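Local atomic coordinates of esterase (uncultured bacterium pCosCE1, PDB entry 7ATL), a protein that hydrolyses carboxylic esters as a family VIII carboxylesterase of beta-lactamase-like fold and also transfers acyl groups in a promiscuous acyltransferase activity. Residues Y123-P128 with F245-A250; G137-M142 with Q258-G263. All blocks are in the same frame, centred on the assembly; numbering follows the deposited sequence.

The two contacts are neighbours, their centres about 13 Å apart on the same side of the chain's centre, and their segments alternate along the sequence: 123-128, 137-142, 245-250, 258-263. Helix 132-136 separates the two earlier segments, while the later pair consists of strand 246-249 and a loop that follows it. One backbone and one side-chain tie connect the contacts: Ala250 N lies 2.9 Å from Met142 O, probably hydrogen-bonded, and the Asp140 carboxylate probably accepts a bond from Arg124 N through OD1. Both contacts thus join the region that follows helix 111-116 to the region around strand 246-249, within the beta-lactamase-like fold; contact 1 begins at Tyr123, a probable active-site residue, and Asp140 of contact 2 packs against it.

Contact 1: Y123-P128 with F245-A250; sequences YRLSQP and FEIELA
Glu248 OE1 receives a 2.7 Å salt-bridge hydrogen bond from Arg124 NH2, bent to 145° at the hydrogen. The carboxylate offers its anti lone pair, and the acid and guanidinium planes stand 86° apart, almost perpendicular. Arg124 NH1 has a second acidic partner in Glu143, so the two amino groups of the guanidinium serve different carboxylates, which would fix its rotation and balance its charge. Further along, Phe245 N donates a nearly straight bond to Leu125 O (2.9 Å). Here a short 3-10 turn, residues 124-126, packs against strand 246-249, which pairs antiparallel with strand 235-238. The turn directly follows Tyr123, whose OH bonds to Lys68 NZ in what is probably the SxxK-type active site of the beta-lactamase fold. Water 1 adds a bridge, donating to Gln127 O and accepting from Glu246 N. Leu125 and Ile247 lie side by side and point the same way, with Leu125 CD2 3.7 Å from Ile247 CD1. At the exposed end, Phe245 has its CG anti to the carbonyl carbon (chi1 -70°), which brings the ring over Pro128; Pro128 CB sits 4.3 Å from the ring centroid in a CH-pi contact, while Ser126 O approaches the ring edge, 3.5 Å from Phe245 CE1.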
loop_
_atom_site.group_PDB
_atom_site.type_symbol
_atom_site.label_atom_id
_atom_site.label_comp_id
_atom_site.label_asym_id
_atom_site.label_seq_id
_atom_site.Cartn_x
_atom_site.Cartn_y
_atom_site.Cartn_z
ATOM N N TYR A 123 2.206 14.301 -0.524
ATOM C CA TYR A 123 0.786 13.921 -0.396
ATOM C C TYR A 123 0.072 15.130 0.204
ATOM O O TYR A 123 0.698 15.790 1.050
ATOM C CB TYR A 123 0.644 12.698 0.507
ATOM C CG TYR A 123 0.355 11.391 -0.181
ATOM C CD1 TYR A 123 -0.625 11.282 -1.162
ATOM C CD2 TYR A 123 0.998 10.227 0.223
ATOM C CE1 TYR A 123 -0.908 10.065 -1.764
ATOM C CE2 TYR A 123 0.713 9.001 -0.358
ATOM C CZ TYR A 123 -0.231 8.926 -1.359
ATOM O OH TYR A 123 -0.487 7.724 -1.931
ATOM N N ARG A 124 -1.151 15.408 -0.237
ATOM C CA ARG A 124 -1.991 16.498 0.299
ATOM C C ARG A 124 -2.240 16.220 1.779
ATOM O O ARG A 124 -2.315 17.200 2.561
ATOM C CB ARG A 124 -3.298 16.567 -0.495
ATOM C CG ARG A 124 -4.194 17.759 -0.195
ATOM C CD ARG A 124 -5.455 17.645 -1.034
ATOM N NE ARG A 124 -6.622 17.711 -0.165
ATOM C CZ ARG A 124 -7.592 16.806 -0.066
ATOM N NH1 ARG A 124 -7.594 15.704 -0.795
ATOM N NH2 ARG A 124 -8.596 17.027 0.762
ATOM N N LEU A 125 -2.333 14.940 2.155
ATOM C CA LEU A 125 -2.595 14.535 3.565
ATOM C C LEU A 125 -1.352 14.771 4.434
ATOM O O LEU A 125 -1.525 14.786 5.677
ATOM C CB LEU A 125 -3.104 13.093 3.640
ATOM C CG LEU A 125 -2.251 12.007 2.985
ATOM C CD1 LEU A 125 -0.920 11.814 3.687
ATOM C CD2 LEU A 125 -2.996 10.692 2.966
ATOM N N SER A 126 -0.165 14.969 3.835
ATOM C CA SER A 126 1.081 15.361 4.549
ATOM C C SER A 126 1.184 16.879 4.666
ATOM O O SER A 126 2.180 17.323 5.277
ATOM C CB SER A 126 2.318 14.868 3.883
ATOM O OG SER A 126 2.214 13.494 3.613
ATOM N N GLN A 127 0.248 17.634 4.066
ATOM C CA GLN A 127 0.317 19.115 4.030
ATOM C C GLN A 127 -0.733 19.677 4.972
ATOM O O GLN A 127 -1.787 19.081 5.126
ATOM C CB GLN A 127 0.175 19.614 2.599
ATOM C CG GLN A 127 1.434 19.385 1.771
ATOM C CD GLN A 127 1.285 19.942 0.377
ATOM O OE1 GLN A 127 0.290 20.589 0.019
ATOM N NE2 GLN A 127 2.287 19.671 -0.435
ATOM N N PRO A 128 -0.454 20.825 5.637
ATOM C CA PRO A 128 -1.440 21.476 6.497
ATOM C C PRO A 128 -2.625 21.933 5.631
ATOM O O PRO A 128 -2.479 21.948 4.428
ATOM C CB PRO A 128 -0.704 22.667 7.150
ATOM C CG PRO A 128 0.723 22.664 6.610
ATOM C CD PRO A 128 0.814 21.578 5.557
ATOM N N PHE A 245 -1.283 15.145 8.565
ATOM C CA PHE A 245 -2.233 16.081 9.209
ATOM C C PHE A 245 -3.580 15.387 9.118
ATOM O O PHE A 245 -3.837 14.543 9.987
ATOM C CB PHE A 245 -2.195 17.478 8.565
ATOM C CG PHE A 245 -0.934 18.269 8.841
ATOM C CD1 PHE A 245 0.235 18.029 8.114
ATOM C CD2 PHE A 245 -0.902 19.244 9.835
ATOM C CE1 PHE A 245 1.398 18.742 8.373
ATOM C CE2 PHE A 245 0.268 19.951 10.098
ATOM C CZ PHE A 245 1.417 19.701 9.367
ATOM N N GLU A 246 -4.334 15.680 8.056
ATOM C CA GLU A 246 -5.747 15.272 7.893
ATOM C C GLU A 246 -5.878 14.587 6.547
ATOM O O GLU A 246 -5.343 15.100 5.566
ATOM C CB GLU A 246 -6.719 16.451 8.006
ATOM C CG GLU A 246 -6.868 16.968 9.427
ATOM C CD GLU A 246 -8.082 17.854 9.646
ATOM O OE1 GLU A 246 -8.708 18.270 8.641
ATOM O OE2 GLU A 246 -8.415 18.121 10.821
ATOM N N ILE A 247 -6.580 13.464 6.540
ATOM C CA ILE A 247 -6.804 12.619 5.342
ATOM C C ILE A 247 -8.305 12.649 5.042
ATOM O O ILE A 247 -9.113 12.586 5.998
ATOM C CB ILE A 247 -6.270 11.185 5.558
ATOM C CG1 ILE A 247 -6.648 10.271 4.392
ATOM C CG2 ILE A 247 -6.758 10.618 6.887
ATOM C CD1 ILE A 247 -5.927 8.973 4.379
ATOM N N GLU A 248 -8.648 12.723 3.759
ATOM C CA GLU A 248 -10.040 12.755 3.256
ATOM C C GLU A 248 -10.379 11.373 2.712
ATOM O O GLU A 248 -9.788 10.991 1.696
ATOM C CB GLU A 248 -10.190 13.814 2.159
ATOM C CG GLU A 248 -11.634 14.164 1.915
ATOM C CD GLU A 248 -11.970 15.178 0.839
ATOM O OE1 GLU A 248 -11.081 15.951 0.388
ATOM O OE2 GLU A 248 -13.148 15.165 0.455
ATOM N N LEU A 249 -11.331 10.680 3.333
ATOM C CA LEU A 249 -11.729 9.320 2.905
ATOM C C LEU A 249 -13.174 9.330 2.426
ATOM O O LEU A 249 -14.015 9.976 3.067
ATOM C CB LEU A 249 -11.569 8.356 4.074
ATOM C CG LEU A 249 -10.134 8.135 4.533
ATOM C CD1 LEU A 249 -10.100 7.276 5.811
ATOM C CD2 LEU A 249 -9.316 7.524 3.410
ATOM N N ALA A 250 -13.426 8.612 1.339
ATOM C CA ALA A 250 -14.753 8.448 0.734
ATOM C C ALA A 250 -14.938 6.970 0.415
ATOM O O ALA A 250 -14.666 6.516 -0.694
ATOM C CB ALA A 250 -14.878 9.350 -0.465
HETATM O O HOH W 1 -4.066 17.475 5.605
#

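Contact 2: G137-M142 with Q258-G263; sequences GIKDGM and QAYPSG. With EDO (1,2-ethanediol), chain F.
Tyr260 OH comes up against Lys139 CB, 3.3 Å away, with the methylene at the edge of the phenol ring near its plane. Two irregular loops of the beta-lactamase-like fold meet here: 137-142, which leaves helix 132-136 through a Schellman motif at Gly137, and 258-263, between strands 246-249 and 268-269. No clear direct hydrogen bond joins them. Water 2 does so instead, lying in the plane of the Tyr260 ring, 2.5 Å from Tyr260 OH, and donating to Lys139 O. Beside it, Ser262 packs on the bare backbone of Gly141, its OG 3.6 Å from Gly141 CA, where the chain runs at positive phi (105°). With OG anti to the backbone N (chi1 166°), Ser262 hydrogen-bonds to Asp176 OD2.

In the next shell, Glu143 accepts bonds from Asp140 N and Gly141 N, fixing the course of the first loop, while Arg253 holds Tyr260 by a cation-pi interaction and a bond to its carbonyl oxygen. Lys139 N is bound by Asn152 OD1. The lysine chain bends at chi2 and leads away from Tyr260, and its NZ donates a 2.7 Å hydrogen bond to O1 of a 1,2-ethanediol probably taken up from the crystallisation liquor.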
loop_
_atom_site.group_PDB
_atom_site.type_symbol
_atom_site.label_atom_id
_atom_site.label_comp_id
_atom_site.label_asym_id
_atom_site.label_seq_id
_atom_site.Cartn_x
_atom_site.Cartn_y
_atom_site.Cartn_z
ATOM N N GLY A 137 -6.081 21.759 -5.555
ATOM C CA GLY A 137 -7.165 20.780 -5.759
ATOM C C GLY A 137 -6.639 19.417 -6.177
ATOM O O GLY A 137 -7.372 18.662 -6.845
ATOM N N ILE A 138 -5.405 19.108 -5.805
ATOM C CA ILE A 138 -4.799 17.778 -6.032
ATOM C C ILE A 138 -5.505 16.762 -5.121
ATOM O O ILE A 138 -5.753 17.060 -3.943
ATOM C CB ILE A 138 -3.282 17.878 -5.794
ATOM C CG1 ILE A 138 -2.639 18.742 -6.879
ATOM C CG2 ILE A 138 -2.628 16.509 -5.701
ATOM C CD1 ILE A 138 -1.328 19.339 -6.470
ATOM N N LYS A 139 -5.814 15.591 -5.665
ATOM C CA LYS A 139 -6.474 14.484 -4.938
ATOM C C LYS A 139 -5.442 13.408 -4.589
ATOM O O LYS A 139 -4.518 13.164 -5.375
ATOM C CB LYS A 139 -7.632 13.964 -5.795
ATOM C CG LYS A 139 -8.659 15.028 -6.177
ATOM C CD LYS A 139 -9.345 15.679 -4.977
ATOM C CE LYS A 139 -9.911 17.057 -5.251
ATOM N NZ LYS A 139 -10.120 17.779 -3.979
ATOM N N ASP A 140 -5.601 12.784 -3.430
ATOM C CA ASP A 140 -4.658 11.750 -2.931
ATOM C C ASP A 140 -5.106 10.356 -3.376
ATOM O O ASP A 140 -4.337 9.424 -3.122
ATOM C CB ASP A 140 -4.511 11.837 -1.409
ATOM C CG ASP A 140 -3.672 13.006 -0.912
ATOM O OD1 ASP A 140 -2.875 13.575 -1.727
ATOM O OD2 ASP A 140 -3.779 13.312 0.322
ATOM N N GLY A 141 -6.282 10.209 -3.996
ATOM C CA GLY A 141 -6.771 8.920 -4.526
ATOM C C GLY A 141 -7.870 8.260 -3.689
ATOM O O GLY A 141 -8.380 7.217 -4.129
ATOM N N MET A 142 -8.280 8.814 -2.543
ATOM C CA MET A 142 -9.242 8.127 -1.622
ATOM C C MET A 142 -10.548 8.910 -1.421
ATOM O O MET A 142 -11.483 8.348 -0.805
ATOM C CB MET A 142 -8.563 7.866 -0.278
ATOM C CG MET A 142 -7.481 6.791 -0.410
ATOM S SD MET A 142 -6.360 6.761 0.999
ATOM C CE MET A 142 -5.359 8.197 0.621
ATOM N N GLN A 258 -16.314 4.959 -12.381
ATOM C CA GLN A 258 -15.851 6.198 -13.074
ATOM C C GLN A 258 -14.702 6.841 -12.291
ATOM O O GLN A 258 -14.007 7.684 -12.865
ATOM C CB GLN A 258 -16.943 7.276 -13.212
ATOM C CG GLN A 258 -18.224 6.861 -13.935
ATOM C CD GLN A 258 -17.996 5.925 -15.096
ATOM O OE1 GLN A 258 -18.617 4.859 -15.204
ATOM N NE2 GLN A 258 -17.091 6.315 -15.974
ATOM N N ALA A 259 -14.518 6.495 -11.021
ATOM C CA ALA A 259 -13.459 7.100 -10.185
ATOM C C ALA A 259 -12.091 6.806 -10.821
ATOM O O ALA A 259 -11.858 5.638 -11.214
ATOM C CB ALA A 259 -13.559 6.573 -8.776
ATOM N N TYR A 260 -11.221 7.813 -10.942
ATOM C CA TYR A 260 -9.903 7.633 -11.608
ATOM C C TYR A 260 -9.091 6.586 -10.840
ATOM O O TYR A 260 -9.144 6.491 -9.601
ATOM C CB TYR A 260 -9.147 8.956 -11.829
ATOM C CG TYR A 260 -8.507 9.560 -10.611
ATOM C CD1 TYR A 260 -7.272 9.129 -10.183
ATOM C CD2 TYR A 260 -9.127 10.563 -9.886
ATOM C CE1 TYR A 260 -6.668 9.673 -9.063
ATOM C CE2 TYR A 260 -8.544 11.109 -8.752
ATOM C CZ TYR A 260 -7.298 10.669 -8.341
ATOM O OH TYR A 260 -6.674 11.183 -7.236
ATOM N N PRO A 261 -8.383 5.712 -11.591
ATOM C CA PRO A 261 -7.541 4.681 -10.997
ATOM C C PRO A 261 -6.335 5.289 -10.280
ATOM O O PRO A 261 -5.493 5.805 -10.950
ATOM C CB PRO A 261 -7.099 3.847 -12.202
ATOM C CG PRO A 261 -7.190 4.796 -13.372
ATOM C CD PRO A 261 -8.410 5.633 -13.059
ATOM N N SER A 262 -6.345 5.272 -8.945
ATOM C CA SER A 262 -5.211 5.719 -8.095
ATOM C C SER A 262 -4.304 4.519 -7.854
ATOM O O SER A 262 -4.675 3.649 -7.074
ATOM C CB SER A 262 -5.670 6.325 -6.784
ATOM O OG SER A 262 -4.582 6.447 -5.877
ATOM N N GLY A 263 -3.153 4.494 -8.512
ATOM C CA GLY A 263 -2.104 3.481 -8.278
ATOM C C GLY A 263 -1.582 3.458 -6.847
ATOM O O GLY A 263 -1.211 2.365 -6.384
HETATM C C1 EDO F . -8.282 20.016 -2.540
HETATM O O1 EDO F . -7.805 18.771 -3.076
HETATM C C2 EDO F . -8.105 20.172 -1.073
HETATM O O2 EDO F . -8.661 21.341 -0.519
HETATM O O HOH W 2 -4.276 10.612 -6.940
#